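D-2-hydroxyacid dehydrogensase protein (Ketogulonicigenium vulgare, PDB 4LSW) probably catalyses the NAD(P)-dependent, reversible reduction of 2-oxoacids to D-2-hydroxyacids. Local coordinates at residues 208-211 with 212-215. Sequence-based numbering, arbitrary orientation.
Sequences SAAT and RHIV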
loop_
_atom_site.group_PDB
_atom_site.type_symbol
_atom_site.label_atom_id
_atom_site.label_comp_id
_atom_site.label_asym_id
_atom_site.label_seq_id
_atom_site.Cartn_x
_atom_site.Cartn_y
_atom_site.Cartn_z
ATOM N N SER A 208 5.940 -1.201 9.987
ATOM C CA SER A 208 5.444 -1.979 11.111
ATOM C C SER A 208 5.320 -1.061 12.324
ATOM O O SER A 208 6.295 -0.442 12.744
ATOM C CB SER A 208 6.388 -3.141 11.416
ATOM O OG SER A 208 6.819 -3.767 10.223
ATOM N N ALA A 209 4.113 -0.974 12.873
ATOM C CA ALA A 209 3.813 -0.014 13.931
ATOM C C ALA A 209 4.608 -0.249 15.215
ATOM O O ALA A 209 5.011 -1.373 15.509
ATOM C CB ALA A 209 2.314 -0.017 14.230
ATOM N N ALA A 210 4.840 0.826 15.965
ATOM C CA ALA A 210 5.317 0.710 17.337
ATOM C C ALA A 210 4.145 0.223 18.188
ATOM O O ALA A 210 2.997 0.326 17.763
ATOM C CB ALA A 210 5.841 2.050 17.843
ATOM N N THR A 211 4.426 -0.307 19.378
ATOM C CA THR A 211 3.391 -0.965 20.176
ATOM C C THR A 211 2.128 -0.122 20.390
ATOM O O THR A 211 1.013 -0.619 20.220
ATOM C CB THR A 211 3.945 -1.466 21.530
ATOM O OG1 THR A 211 5.081 -2.306 21.287
ATOM C CG2 THR A 211 2.894 -2.266 22.270
ATOM N N ARG A 212 2.301 1.157 20.715
ATOM C CA ARG A 212 1.154 2.008 21.023
ATOM C C ARG A 212 0.379 2.418 19.774
ATOM O O ARG A 212 -0.653 3.088 19.869
ATOM C CB ARG A 212 1.574 3.247 21.815
ATOM C CG ARG A 212 2.418 4.242 21.030
ATOM C CD ARG A 212 2.727 5.467 21.886
ATOM N NE ARG A 212 3.720 6.341 21.264
ATOM C CZ ARG A 212 5.036 6.168 21.348
ATOM N NH1 ARG A 212 5.534 5.143 22.025
ATOM N NH2 ARG A 212 5.858 7.021 20.750
ATOM N N HIS A 213 0.874 2.019 18.609
ATOM C CA HIS A 213 0.210 2.373 17.352
ATOM C C HIS A 213 -0.365 1.150 16.631
ATOM O O HIS A 213 -0.978 1.260 15.565
ATOM C CB HIS A 213 1.176 3.141 16.441
ATOM C CG HIS A 213 1.610 4.459 17.007
ATOM N ND1 HIS A 213 2.924 4.864 17.038
ATOM C CD2 HIS A 213 0.888 5.460 17.568
ATOM C CE1 HIS A 213 2.998 6.061 17.601
ATOM N NE2 HIS A 213 1.778 6.442 17.929
ATOM N N ILE A 214 -0.164 -0.021 17.213
ATOM C CA ILE A 214 -0.744 -1.240 16.673
ATOM C C ILE A 214 -2.266 -1.276 16.903
ATOM O O ILE A 214 -2.744 -0.908 17.986
ATOM C CB ILE A 214 -0.083 -2.472 17.334
ATOM C CG1 ILE A 214 1.410 -2.515 16.997
ATOM C CG2 ILE A 214 -0.795 -3.756 16.929
ATOM C CD1 ILE A 214 2.205 -3.512 17.841
ATOM N N VAL A 215 -3.019 -1.709 15.891
ATOM C CA VAL A 215 -4.474 -1.753 15.985
ATOM C C VAL A 215 -4.941 -3.118 16.469
ATOM O O VAL A 215 -5.151 -4.036 15.675
ATOM C CB VAL A 215 -5.160 -1.412 14.644
ATOM C CG1 VAL A 215 -6.679 -1.376 14.806
ATOM C CG2 VAL A 215 -4.651 -0.076 14.133
HETATM O O HOH W 1 4.712 3.830 15.326
HETATM O O HOH W 2 -2.217 -0.586 20.457
#
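The carbonyl oxygen of T211 takes two hydrogen bonds: a long one from the backbone N of I214 (3.3 Å), standing well above the carbonyl plane, and one from a water that also donates to I214 O at 2.5 Å. One residue earlier, H213 N reaches A210 O at 2.8 Å and a fairly straight 154°. Two successive i to i+3 bonds of this kind make a single turn of 3-10 helix, set in the loop between strand 200-203 and helix 217-223 of the Rossmann-type NAD-binding domain. With CG anti to the carbonyl carbon and beside the backbone N (chi1 -64°), the imidazole of H213 swings back toward A210, where H213 ND1, 2.7 Å from a second water, shares it with A210 N. R212 CG sits over the centre of that ring, 3.8 Å above its plane, and H213 NE2 makes a weak hydrogen bond to E189 O. On the apolar side, A209 CB rests 3.8 Å from I214 CG1, and the isoleucine's CD1 runs on to T211 CA at 3.7 Å. Just ahead of the turn, A209 N donates to N237 OD1; past its end, the side chain of V215 packs on L151 of strand 147-151.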